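PDB 6VOW: multicopper oxidase from Pseudomonas thermotolerans, which probably oxidises phenol-like substrates at a mononuclear copper and passes the electrons to a copper cluster that reduces dioxygen to water. Local coordinates for residues A[325-330]-A[435-440]; A[49-52]-A[56-59]; A[110-115]-A[121-126]; A[155-160]-A[218-223]. All blocks are in the same frame, centred on the assembly; numbering follows the deposited sequence.

Contact 1 of 4, residues A[325-330]-A[435-440]; sequences LSFRFE and WMFHCH. With CU (copper (II) ion), chain D; C2O (Cu-O-Cu linkage), chain B.
Three phenyl rings, F327 and F329 from 325-330 and F437 from 435-440, form an aromatic cluster in the core of a cupredoxin beta sandwich. F437 turns its edge to one face of F327. Its CE2 stands 3.9 Å above the F327 plane, over the ring centre. The two planes lie at 70°, an edge-to-face pair. F329 forms a second, offset edge-to-face pair, now with its own edge turned toward the face of F437. CZ of F329 lies 3.9 Å from CZ of F437. Strand 323-329 belongs to one sheet and strand 433-439 to the other, so the rings bridge the two. CG of F437 is anti to its backbone N (chi1 -179°), which carries the ring across toward 325-330. L380 and I390 add apolar contacts to it.

Beyond F437 the chain reaches the copper sites. C439 SG binds the mononuclear copper at 2.2 Å, together with H388 and H444. H438 NE2 and H440 NE2 bind different coppers of the copper-oxygen-copper linkage. This His-Cys-His run is the classic electron path of multicopper oxidases, from the mononuclear copper to the oxygen-reducing cluster. The H438 imidazole is also tied to its neighbour's backbone. H438 ND1 donates to C439 O at 2.6 Å and 168°, with the carbonyl oxygen in the ring plane but the donor well above the carbonyl plane.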
loop_
_atom_site.group_PDB
_atom_site.type_symbol
_atom_site.label_atom_id
_atom_site.label_comp_id
_atom_site.label_asym_id
_atom_site.label_seq_id
_atom_site.Cartn_x
_atom_site.Cartn_y
_atom_site.Cartn_z
ATOM N N LEU A 325 6.006 4.803 23.158
ATOM C CA LEU A 325 4.605 5.179 23.190
ATOM C C LEU A 325 3.783 3.960 22.919
ATOM O O LEU A 325 4.052 3.173 22.010
ATOM C CB LEU A 325 4.240 6.242 22.168
ATOM C CG LEU A 325 4.771 7.649 22.480
ATOM C CD1 LEU A 325 6.293 7.709 22.359
ATOM C CD2 LEU A 325 4.109 8.672 21.549
ATOM N N SER A 326 2.745 3.817 23.725
ATOM C CA SER A 326 1.915 2.679 23.589
ATOM C C SER A 326 0.631 3.125 23.003
ATOM O O SER A 326 0.090 4.185 23.363
ATOM C CB SER A 326 1.696 2.000 24.901
ATOM O OG SER A 326 1.531 0.632 24.565
ATOM N N PHE A 327 0.157 2.321 22.072
ATOM C CA PHE A 327 -1.060 2.606 21.356
ATOM C C PHE A 327 -1.970 1.381 21.489
ATOM O O PHE A 327 -1.520 0.224 21.261
ATOM C CB PHE A 327 -0.726 2.946 19.891
ATOM C CG PHE A 327 0.012 4.256 19.719
ATOM C CD1 PHE A 327 1.378 4.284 19.489
ATOM C CD2 PHE A 327 -0.665 5.457 19.784
ATOM C CE1 PHE A 327 2.047 5.497 19.318
ATOM C CE2 PHE A 327 -0.010 6.662 19.650
ATOM C CZ PHE A 327 1.337 6.697 19.408
ATOM N N ARG A 328 -3.226 1.629 21.889
ATOM C CA ARG A 328 -4.253 0.563 22.020
ATOM C C ARG A 328 -5.324 0.615 20.931
ATOM O O ARG A 328 -6.029 1.600 20.812
ATOM C CB ARG A 328 -4.930 0.631 23.399
ATOM C CG ARG A 328 -3.975 0.446 24.589
ATOM C CD ARG A 328 -4.692 0.650 25.910
ATOM N NE ARG A 328 -5.509 1.875 25.938
ATOM C CZ ARG A 328 -5.036 3.126 26.032
ATOM N NH1 ARG A 328 -3.730 3.395 26.118
ATOM N NH2 ARG A 328 -5.896 4.132 26.054
ATOM N N PHE A 329 -5.466 -0.478 20.170
ATOM C CA PHE A 329 -6.486 -0.598 19.102
ATOM C C PHE A 329 -7.478 -1.706 19.578
ATOM O O PHE A 329 -7.015 -2.811 19.774
ATOM C CB PHE A 329 -5.830 -1.023 17.688
ATOM C CG PHE A 329 -4.557 -0.268 17.294
ATOM C CD1 PHE A 329 -4.597 0.769 16.343
ATOM C CD2 PHE A 329 -3.305 -0.602 17.834
ATOM C CE1 PHE A 329 -3.448 1.500 15.990
ATOM C CE2 PHE A 329 -2.141 0.121 17.481
ATOM C CZ PHE A 329 -2.217 1.164 16.548
ATOM N N GLU A 330 -8.794 -1.561 19.829
ATOM C CA GLU A 330 -9.579 -0.392 20.122
ATOM C C GLU A 330 -9.733 -0.436 21.623
ATOM O O GLU A 330 -9.155 -1.322 22.278
ATOM C CB GLU A 330 -10.963 -0.457 19.397
ATOM C CG GLU A 330 -12.006 -1.529 19.871
ATOM C CD GLU A 330 -13.451 -1.030 20.393
ATOM O OE1 GLU A 330 -13.783 -1.445 21.518
ATOM O OE2 GLU A 330 -14.303 -0.310 19.745
ATOM N N TRP A 435 1.068 13.687 11.053
ATOM C CA TRP A 435 0.923 12.508 10.191
ATOM C C TRP A 435 -0.150 11.561 10.689
ATOM O O TRP A 435 -0.129 11.120 11.838
ATOM C CB TRP A 435 2.227 11.732 10.191
ATOM C CG TRP A 435 3.274 12.620 9.941
ATOM C CD1 TRP A 435 4.054 13.244 10.863
ATOM C CD2 TRP A 435 3.605 13.163 8.690
ATOM N NE1 TRP A 435 4.897 14.122 10.243
ATOM C CE2 TRP A 435 4.645 14.088 8.899
ATOM C CE3 TRP A 435 3.164 12.940 7.408
ATOM C CZ2 TRP A 435 5.285 14.748 7.844
ATOM C CZ3 TRP A 435 3.811 13.647 6.354
ATOM C CH2 TRP A 435 4.848 14.518 6.596
ATOM N N MET A 436 -1.036 11.215 9.788
ATOM C CA MET A 436 -2.045 10.192 10.047
ATOM C C MET A 436 -1.432 8.828 10.330
ATOM O O MET A 436 -0.444 8.381 9.713
ATOM C CB MET A 436 -3.045 10.031 8.885
ATOM C CG MET A 436 -3.773 11.298 8.442
ATOM S SD MET A 436 -4.599 12.182 9.815
ATOM C CE MET A 436 -3.256 13.138 10.553
ATOM N N PHE A 437 -2.122 8.166 11.231
ATOM C CA PHE A 437 -1.734 6.901 11.776
ATOM C C PHE A 437 -2.996 6.096 11.912
ATOM O O PHE A 437 -3.858 6.440 12.675
ATOM C CB PHE A 437 -1.129 7.142 13.100
ATOM C CG PHE A 437 -0.647 5.932 13.779
ATOM C CD1 PHE A 437 0.099 4.991 13.127
ATOM C CD2 PHE A 437 -0.862 5.793 15.149
ATOM C CE1 PHE A 437 0.582 3.883 13.800
ATOM C CE2 PHE A 437 -0.358 4.704 15.844
ATOM C CZ PHE A 437 0.372 3.745 15.157
ATOM N N HIS A 438 -3.123 5.101 11.070
ATOM C CA HIS A 438 -4.399 4.476 10.934
ATOM C C HIS A 438 -4.366 3.035 10.377
ATOM O O HIS A 438 -3.384 2.552 9.742
ATOM C CB HIS A 438 -5.334 5.401 10.146
ATOM C CG HIS A 438 -5.021 5.424 8.695
ATOM N ND1 HIS A 438 -5.415 4.424 7.850
ATOM C CD2 HIS A 438 -4.239 6.245 7.962
ATOM C CE1 HIS A 438 -4.956 4.654 6.641
ATOM N NE2 HIS A 438 -4.244 5.750 6.689
ATOM N N CYS A 439 -5.469 2.318 10.637
ATOM C CA CYS A 439 -5.624 1.011 10.073
ATOM C C CYS A 439 -5.939 1.281 8.620
ATOM O O CYS A 439 -6.706 2.223 8.289
ATOM C CB CYS A 439 -6.762 0.221 10.701
ATOM S SG CYS A 439 -7.137 -1.236 9.692
ATOM N N HIS A 440 -5.344 0.486 7.742
ATOM C CA HIS A 440 -5.555 0.685 6.282
ATOM C C HIS A 440 -6.708 -0.173 5.653
ATOM O O HIS A 440 -6.841 -0.320 4.400
ATOM C CB HIS A 440 -4.217 0.561 5.567
ATOM C CG HIS A 440 -4.091 1.530 4.417
ATOM N ND1 HIS A 440 -4.832 1.387 3.262
ATOM C CD2 HIS A 440 -3.404 2.697 4.289
ATOM C CE1 HIS A 440 -4.588 2.416 2.467
ATOM N NE2 HIS A 440 -3.705 3.211 3.056
HETATM CU CU CU D . -8.386 -2.401 11.105
HETATM CU CU2 C2O B . -2.445 4.324 1.868
HETATM CU CU3 C2O B . -3.513 7.282 5.223
HETATM O O1 C2O B . -2.944 5.693 3.658
#

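Contact 2 of 4, residues A[49-52]-A[56-59]; sequences MELV and VTPA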
loop_
_atom_site.group_PDB
_atom_site.type_symbol
_atom_site.label_atom_id
_atom_site.label_comp_id
_atom_site.label_asym_id
_atom_site.label_seq_id
_atom_site.Cartn_x
_atom_site.Cartn_y
_atom_site.Cartn_z
ATOM N N MET A 49 -16.393 0.322 -16.511
ATOM C CA MET A 49 -15.575 -0.867 -16.633
ATOM C C MET A 49 -16.448 -2.067 -16.676
ATOM O O MET A 49 -17.415 -2.134 -15.942
ATOM C CB MET A 49 -14.783 -0.994 -15.391
ATOM C CG MET A 49 -13.784 0.064 -15.292
ATOM S SD MET A 49 -12.733 -0.301 -13.950
ATOM C CE MET A 49 -11.979 -1.904 -14.337
ATOM N N GLU A 50 -16.064 -3.025 -17.516
ATOM C CA GLU A 50 -16.799 -4.302 -17.711
ATOM C C GLU A 50 -16.002 -5.196 -16.879
ATOM O O GLU A 50 -15.073 -5.808 -17.378
ATOM C CB GLU A 50 -16.786 -4.782 -19.200
ATOM C CG GLU A 50 -17.919 -5.728 -19.671
ATOM C CD GLU A 50 -17.785 -6.151 -21.146
ATOM O OE1 GLU A 50 -16.949 -5.573 -21.926
ATOM O OE2 GLU A 50 -18.521 -7.098 -21.519
ATOM N N LEU A 51 -16.265 -5.185 -15.586
ATOM C CA LEU A 51 -15.609 -6.144 -14.682
ATOM C C LEU A 51 -16.333 -7.452 -14.659
ATOM O O LEU A 51 -15.725 -8.505 -14.510
ATOM C CB LEU A 51 -15.632 -5.622 -13.269
ATOM C CG LEU A 51 -14.557 -4.691 -12.778
ATOM C CD1 LEU A 51 -15.039 -4.182 -11.451
ATOM C CD2 LEU A 51 -13.269 -5.417 -12.587
ATOM N N VAL A 52 -17.655 -7.363 -14.708
ATOM C CA VAL A 52 -18.469 -8.521 -14.820
ATOM C C VAL A 52 -18.865 -8.493 -16.269
ATOM O O VAL A 52 -19.504 -7.513 -16.679
ATOM C CB VAL A 52 -19.668 -8.427 -13.880
ATOM C CG1 VAL A 52 -20.661 -9.537 -14.131
ATOM C CG2 VAL A 52 -19.194 -8.526 -12.444
ATOM N N VAL A 56 -21.869 -3.040 -16.719
ATOM C CA VAL A 56 -21.093 -1.825 -16.568
ATOM C C VAL A 56 -20.996 -1.624 -15.152
ATOM O O VAL A 56 -21.995 -1.662 -14.467
ATOM C CB VAL A 56 -21.783 -0.596 -17.145
ATOM C CG1 VAL A 56 -21.179 0.697 -16.566
ATOM C CG2 VAL A 56 -21.629 -0.634 -18.656
ATOM N N THR A 57 -19.780 -1.372 -14.720
ATOM C CA THR A 57 -19.521 -0.983 -13.384
ATOM C C THR A 57 -19.072 0.458 -13.497
ATOM O O THR A 57 -18.204 0.806 -14.347
ATOM C CB THR A 57 -18.427 -1.802 -12.783
ATOM O OG1 THR A 57 -18.858 -3.165 -12.682
ATOM C CG2 THR A 57 -18.148 -1.227 -11.403
ATOM N N PRO A 58 -19.701 1.311 -12.681
ATOM C CA PRO A 58 -19.494 2.721 -12.931
ATOM C C PRO A 58 -18.300 3.213 -12.121
ATOM O O PRO A 58 -18.497 3.928 -11.217
ATOM C CB PRO A 58 -20.831 3.337 -12.489
ATOM C CG PRO A 58 -21.260 2.471 -11.335
ATOM C CD PRO A 58 -20.844 1.083 -11.763
ATOM N N ALA A 59 -17.096 2.767 -12.455
ATOM C CA ALA A 59 -15.922 3.010 -11.595
ATOM C C ALA A 59 -15.355 4.403 -11.777
ATOM O O ALA A 59 -15.755 5.124 -12.701
ATOM C CB ALA A 59 -14.823 1.949 -11.863
HETATM O O HOH W 1 -19.018 -4.851 -14.709
#
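M49 and T57 are joined by a pair of backbone hydrogen bonds. M49 N donates to T57 O at 2.9 Å, and T57 N returns the bond to M49 O at 2.8 Å. The side chains of both residues leave on the same face. There the M49 thioether lies against A59, with M49 SD 3.7 Å from A59 CB. L51 is looser: its CB comes to 4.1 Å from T57 OG1.

This is the antiparallel hydrogen-bonded pair that closes a beta hairpin. It links strands 37-49 and 57-62 in the first cupredoxin domain, and A59 continues the ladder with V47. The returning strand is kinked at P58, the centre of an inverse gamma turn closed by a weak bond from A59 N to T57 O.

A water spans the mouth of the loop. It accepts from V52 N at 2.9 Å and donates to T57 OG1 at 2.6 Å. The T57 hydroxyl sits beside its own backbone N (chi1 -65°), which turns it to the loop side. OG1 is also hydrogen-bonded to G180 O. Further out, F182 packs on T57 and P58, while L51 touches T202 and V52 touches L200 of strand 200-203.

Contact 3 of 4, residues A[110-115]-A[121-126]; sequences VSQLPV and FDYVFK
V115 and F121 mark the closest backbone approach, with CA atoms 6.7 Å apart. The 110-115 segment is an irregular loop, while 121-126 is a regular strand. The two are not paired as a sheet, and side chains make the contact. V115 sets its CG2 methyl against the root of F121, 3.6 Å from CB. Q112 comes from the opposite direction and lays its amide over one face of the F121 ring. Amide and ring planes are only 25° apart, so the two groups stack. CB of Q112 adds to this, 3.9 Å from F121 CE2. Holding CG anti to the backbone N (chi1 -171°) swings the F121 ring toward the loop and under the amide.

F121 also sets an edge over the face of Y123, its CD1 3.4 Å above the Y123 ring plane and over the centre. The end of the Q112 amide reaches the hydroxyl end of Y123, whose OH takes a hydrogen bond from I93 N. With a serine in place of F121, the Q112 amide would probably lose its stacking surface and be freer to turn, and a gap would open beside V115 and over Y123.

Y123 also meets W95 edge-to-face. The whole is a loop packed on strand 120-126, an outermost strand of its sheet in the N-terminal cupredoxin domain.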
loop_
_atom_site.group_PDB
_atom_site.type_symbol
_atom_site.label_atom_id
_atom_site.label_comp_id
_atom_site.label_asym_id
_atom_site.label_seq_id
_atom_site.Cartn_x
_atom_site.Cartn_y
_atom_site.Cartn_z
ATOM N N VAL A 110 -4.825 18.929 6.526
ATOM C CA VAL A 110 -3.540 18.787 7.196
ATOM C C VAL A 110 -2.470 19.129 6.175
ATOM O O VAL A 110 -1.615 19.942 6.481
ATOM C CB VAL A 110 -3.401 17.354 7.739
ATOM C CG1 VAL A 110 -1.968 16.961 8.056
ATOM C CG2 VAL A 110 -4.325 17.181 8.961
ATOM N N SER A 111 -2.542 18.520 4.978
ATOM C CA SER A 111 -1.597 18.784 3.876
ATOM C C SER A 111 -2.052 19.960 3.039
ATOM O O SER A 111 -1.261 20.783 2.656
ATOM C CB SER A 111 -1.444 17.604 2.844
ATOM O OG SER A 111 -1.002 18.077 1.455
ATOM N N GLN A 112 -3.323 19.933 2.668
ATOM C CA GLN A 112 -3.890 20.787 1.617
ATOM C C GLN A 112 -5.393 20.878 1.794
ATOM O O GLN A 112 -5.999 20.178 2.574
ATOM C CB GLN A 112 -3.612 20.204 0.216
ATOM C CG GLN A 112 -4.260 18.838 -0.021
ATOM C CD GLN A 112 -4.095 18.298 -1.420
ATOM O OE1 GLN A 112 -4.722 18.787 -2.351
ATOM N NE2 GLN A 112 -3.311 17.238 -1.566
ATOM N N LEU A 113 -5.985 21.710 0.979
ATOM C CA LEU A 113 -7.394 21.727 0.772
ATOM C C LEU A 113 -7.734 20.667 -0.218
ATOM O O LEU A 113 -6.947 20.485 -1.179
ATOM C CB LEU A 113 -7.802 23.098 0.210
ATOM C CG LEU A 113 -7.504 24.166 1.252
ATOM C CD1 LEU A 113 -7.541 25.515 0.568
ATOM C CD2 LEU A 113 -8.495 24.071 2.411
ATOM N N PRO A 114 -8.876 19.956 -0.036
ATOM C CA PRO A 114 -9.331 19.028 -1.060
ATOM C C PRO A 114 -9.258 19.661 -2.416
ATOM O O PRO A 114 -9.484 20.848 -2.546
ATOM C CB PRO A 114 -10.807 18.821 -0.722
ATOM C CG PRO A 114 -10.872 19.018 0.771
ATOM C CD PRO A 114 -9.785 19.974 1.136
ATOM N N VAL A 115 -8.970 18.896 -3.430
ATOM C CA VAL A 115 -8.938 19.422 -4.728
ATOM C C VAL A 115 -10.360 19.286 -5.195
ATOM O O VAL A 115 -10.867 18.185 -5.267
ATOM C CB VAL A 115 -8.037 18.562 -5.630
ATOM C CG1 VAL A 115 -8.138 19.099 -7.074
ATOM C CG2 VAL A 115 -6.597 18.528 -5.057
ATOM N N PHE A 121 -3.882 20.078 -8.680
ATOM C CA PHE A 121 -2.934 20.279 -7.578
ATOM C C PHE A 121 -1.655 19.647 -8.123
ATOM O O PHE A 121 -1.680 18.621 -8.862
ATOM C CB PHE A 121 -3.375 19.609 -6.252
ATOM C CG PHE A 121 -2.533 19.978 -5.069
ATOM C CD1 PHE A 121 -1.414 19.210 -4.719
ATOM C CD2 PHE A 121 -2.852 21.116 -4.263
ATOM C CE1 PHE A 121 -0.659 19.524 -3.582
ATOM C CE2 PHE A 121 -2.077 21.440 -3.125
ATOM C CZ PHE A 121 -0.985 20.639 -2.783
ATOM N N ASP A 122 -0.558 20.330 -7.855
ATOM C CA ASP A 122 0.734 19.894 -8.353
ATOM C C ASP A 122 1.450 19.258 -7.199
ATOM O O ASP A 122 1.912 19.973 -6.289
ATOM C CB ASP A 122 1.486 21.077 -8.851
ATOM C CG ASP A 122 1.154 21.450 -10.272
ATOM O OD1 ASP A 122 0.866 20.584 -11.102
ATOM O OD2 ASP A 122 1.253 22.637 -10.594
ATOM N N TYR A 123 1.551 17.917 -7.247
ATOM C CA TYR A 123 2.330 17.184 -6.232
ATOM C C TYR A 123 3.722 17.106 -6.782
ATOM O O TYR A 123 3.913 16.506 -7.803
ATOM C CB TYR A 123 1.787 15.770 -5.897
ATOM C CG TYR A 123 0.374 15.808 -5.304
ATOM C CD1 TYR A 123 0.171 15.930 -3.959
ATOM C CD2 TYR A 123 -0.738 15.683 -6.115
ATOM C CE1 TYR A 123 -1.101 15.975 -3.414
ATOM C CE2 TYR A 123 -2.021 15.717 -5.596
ATOM C CZ TYR A 123 -2.196 15.873 -4.253
ATOM O OH TYR A 123 -3.453 15.943 -3.799
ATOM N N VAL A 124 4.678 17.735 -6.110
ATOM C CA VAL A 124 6.112 17.646 -6.415
ATOM C C VAL A 124 6.875 17.198 -5.201
ATOM O O VAL A 124 6.813 17.872 -4.140
ATOM C CB VAL A 124 6.811 19.025 -6.740
ATOM C CG1 VAL A 124 7.838 18.831 -7.836
ATOM C CG2 VAL A 124 5.849 20.123 -7.081
ATOM N N PHE A 125 7.639 16.123 -5.323
ATOM C CA PHE A 125 8.483 15.734 -4.173
ATOM C C PHE A 125 9.562 14.828 -4.718
ATOM O O PHE A 125 9.457 14.304 -5.855
ATOM C CB PHE A 125 7.664 15.012 -3.110
ATOM C CG PHE A 125 6.799 13.911 -3.688
ATOM C CD1 PHE A 125 5.518 14.177 -4.179
ATOM C CD2 PHE A 125 7.265 12.573 -3.795
ATOM C CE1 PHE A 125 4.728 13.146 -4.706
ATOM C CE2 PHE A 125 6.436 11.564 -4.308
ATOM C CZ PHE A 125 5.176 11.867 -4.742
ATOM N N LYS A 126 10.644 14.751 -3.980
ATOM C CA LYS A 126 11.723 13.850 -4.333
ATOM C C LYS A 126 11.332 12.503 -3.725
ATOM O O LYS A 126 10.802 12.428 -2.601
ATOM C CB LYS A 126 13.088 14.332 -3.747
ATOM C CG LYS A 126 13.593 15.697 -4.176
ATOM C CD LYS A 126 14.943 16.043 -3.510
ATOM C CE LYS A 126 16.114 15.348 -4.187
ATOM N NZ LYS A 126 16.221 15.736 -5.626
#

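Contact 4 of 4, residues A[155-160]-A[218-223]; sequences VEEREP and VVRLRL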
loop_
_atom_site.group_PDB
_atom_site.type_symbol
_atom_site.label_atom_id
_atom_site.label_comp_id
_atom_site.label_asym_id
_atom_site.label_seq_id
_atom_site.Cartn_x
_atom_site.Cartn_y
_atom_site.Cartn_z
ATOM N N VAL A 155 9.317 3.557 -7.617
ATOM C CA VAL A 155 10.507 4.326 -7.579
ATOM C C VAL A 155 11.662 3.380 -7.907
ATOM O O VAL A 155 11.977 2.499 -7.121
ATOM C CB VAL A 155 10.660 5.058 -6.231
ATOM C CG1 VAL A 155 11.946 5.931 -6.228
ATOM C CG2 VAL A 155 9.419 5.965 -5.993
ATOM N N GLU A 156 12.198 3.498 -9.145
ATOM C CA GLU A 156 13.291 2.724 -9.586
ATOM C C GLU A 156 14.540 2.947 -8.684
ATOM O O GLU A 156 14.795 4.052 -8.150
ATOM C CB GLU A 156 13.564 3.010 -11.066
ATOM C CG GLU A 156 12.431 2.460 -11.961
ATOM C CD GLU A 156 12.542 2.789 -13.447
ATOM O OE1 GLU A 156 13.665 3.172 -13.809
ATOM O OE2 GLU A 156 11.541 2.662 -14.230
ATOM N N GLU A 157 15.294 1.884 -8.446
ATOM C CA GLU A 157 16.607 2.028 -7.696
ATOM C C GLU A 157 17.568 3.002 -8.473
ATOM O O GLU A 157 17.525 3.101 -9.703
ATOM C CB GLU A 157 17.339 0.699 -7.524
ATOM C CG GLU A 157 16.655 -0.348 -6.622
ATOM C CD GLU A 157 15.351 -0.922 -7.266
ATOM O OE1 GLU A 157 15.246 -1.157 -8.541
ATOM O OE2 GLU A 157 14.408 -1.137 -6.481
ATOM N N ARG A 158 18.408 3.705 -7.759
ATOM C CA ARG A 158 19.314 4.652 -8.421
ATOM C C ARG A 158 20.278 3.888 -9.311
ATOM O O ARG A 158 20.501 4.276 -10.463
ATOM C CB ARG A 158 20.060 5.532 -7.433
ATOM C CG ARG A 158 20.833 6.668 -8.172
ATOM C CD ARG A 158 21.217 7.846 -7.306
ATOM N NE ARG A 158 21.396 7.240 -6.001
ATOM C CZ ARG A 158 20.677 7.459 -4.911
ATOM N NH1 ARG A 158 19.769 8.402 -4.857
ATOM N NH2 ARG A 158 20.960 6.737 -3.802
ATOM N N GLU A 159 20.835 2.801 -8.822
ATOM C CA GLU A 159 21.670 1.958 -9.664
ATOM C C GLU A 159 20.860 0.746 -10.066
ATOM O O GLU A 159 19.982 0.289 -9.310
ATOM C CB GLU A 159 22.986 1.499 -8.912
ATOM C CG GLU A 159 23.902 2.630 -8.372
ATOM C CD GLU A 159 24.358 3.695 -9.437
ATOM O OE1 GLU A 159 24.445 3.371 -10.657
ATOM O OE2 GLU A 159 24.649 4.885 -9.065
ATOM N N PRO A 160 21.177 0.183 -11.220
ATOM C CA PRO A 160 20.477 -0.943 -11.769
ATOM C C PRO A 160 20.435 -2.071 -10.761
ATOM O O PRO A 160 21.442 -2.460 -10.247
ATOM C CB PRO A 160 21.329 -1.346 -13.029
ATOM C CG PRO A 160 22.549 -0.516 -13.006
ATOM C CD PRO A 160 22.206 0.690 -12.168
ATOM N N VAL A 218 14.940 -14.825 -13.903
ATOM C CA VAL A 218 14.412 -14.338 -12.610
ATOM C C VAL A 218 13.619 -13.025 -12.799
ATOM O O VAL A 218 14.083 -12.070 -13.368
ATOM C CB VAL A 218 15.522 -14.185 -11.542
ATOM C CG1 VAL A 218 15.054 -13.462 -10.303
ATOM C CG2 VAL A 218 16.035 -15.550 -11.106
ATOM N N VAL A 219 12.374 -13.003 -12.320
ATOM C CA VAL A 219 11.496 -11.916 -12.594
ATOM C C VAL A 219 11.128 -11.314 -11.297
ATOM O O VAL A 219 10.826 -12.001 -10.414
ATOM C CB VAL A 219 10.211 -12.333 -13.292
ATOM C CG1 VAL A 219 9.310 -11.112 -13.403
ATOM C CG2 VAL A 219 10.520 -12.946 -14.672
ATOM N N ARG A 220 11.173 -10.008 -11.212
ATOM C CA ARG A 220 10.737 -9.267 -10.036
ATOM C C ARG A 220 9.272 -8.941 -10.205
ATOM O O ARG A 220 8.897 -8.137 -11.081
ATOM C CB ARG A 220 11.479 -7.986 -10.031
ATOM C CG ARG A 220 11.054 -7.050 -8.960
ATOM C CD ARG A 220 11.821 -5.791 -9.176
ATOM N NE ARG A 220 11.852 -4.986 -7.979
ATOM C CZ ARG A 220 12.716 -4.006 -7.810
ATOM N NH1 ARG A 220 13.639 -3.779 -8.758
ATOM N NH2 ARG A 220 12.695 -3.274 -6.687
ATOM N N LEU A 221 8.449 -9.582 -9.396
ATOM C CA LEU A 221 7.007 -9.357 -9.408
ATOM C C LEU A 221 6.756 -8.350 -8.352
ATOM O O LEU A 221 7.054 -8.559 -7.159
ATOM C CB LEU A 221 6.230 -10.643 -9.033
ATOM C CG LEU A 221 6.397 -11.871 -9.880
ATOM C CD1 LEU A 221 5.475 -12.958 -9.350
ATOM C CD2 LEU A 221 6.044 -11.489 -11.280
ATOM N N ARG A 222 6.261 -7.238 -8.787
ATOM C CA ARG A 222 5.960 -6.142 -7.858
ATOM C C ARG A 222 4.496 -6.342 -7.505
ATOM O O ARG A 222 3.659 -6.260 -8.386
ATOM C CB ARG A 222 6.143 -4.782 -8.575
ATOM C CG ARG A 222 7.557 -4.550 -9.051
ATOM C CD ARG A 222 7.616 -3.276 -9.862
ATOM N NE ARG A 222 8.981 -2.901 -10.326
ATOM C CZ ARG A 222 9.917 -2.324 -9.584
ATOM N NH1 ARG A 222 9.762 -2.107 -8.342
ATOM N NH2 ARG A 222 11.104 -1.989 -10.118
ATOM N N LEU A 223 4.208 -6.614 -6.234
ATOM C CA LEU A 223 2.832 -7.006 -5.811
ATOM C C LEU A 223 2.321 -5.905 -4.965
ATOM O O LEU A 223 2.925 -5.574 -3.926
ATOM C CB LEU A 223 2.902 -8.267 -5.008
ATOM C CG LEU A 223 3.060 -9.450 -5.980
ATOM C CD1 LEU A 223 3.840 -10.591 -5.355
ATOM C CD2 LEU A 223 1.684 -9.933 -6.333
HETATM O O HOH W 2 12.146 -0.273 -7.463
#
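E157 and R220 form a buried two-pronged salt bridge. R220 grips the carboxylate end-on, one nitrogen to each oxygen. R220 NH2 reaches E157 OE2 at 2.7 Å and 174°, and R220 NH1 reaches E157 OE1 at 3.1 Å. Both oxygens lie close to the guanidinium plane, but the carboxylate is turned 29° from it. The R220 chain runs extended from CG to NE, whereas E157 bends at chi2 (69°) to bring its carboxylate round to meet it.

A water sits beside the bridge. It donates to E157 OE2 at 2.6 Å and to V155 O at 2.8 Å, and accepts from R222 NH1. The R222 guanidinium lies over one face of that of R220. D269 pairs with R220 NE and E166 with R222 NH2, so acids probably balance the stacked arginines. With an alanine in place of E157, both end nitrogens of R220 would probably lose their carboxylate partner, and the water would have one anchor fewer.

F163 and L309 pack on the R220 side chain. E157 directly follows strand 151-156, which runs parallel to strand 71-74. R220 lies on strand 218-225, between strands 165-174 and 267-273 of a different sheet.

All four contacts are largely buried, but their depth and chemistry differ. Contacts 1 and 4 lie nearest the chain centre, on opposite sides of it. Across its segments contact 1 is aromatic packing, set beside copper ligands, and joins two sheets of the C-terminal cupredoxin domain. Contact 4 is charged and ties the end of a strand in one sheet to an inner strand of another. Contact 2 is the most peripheral, its centre about 23 Å from that of the chain, and relies on backbone pairing and a water. Contacts 2 and 3 reach the same sheet, at its two outermost strands. Contact 3 mixes stacking with apolar packing and comes closest to contact 1, with nearest atoms about 4 Å apart.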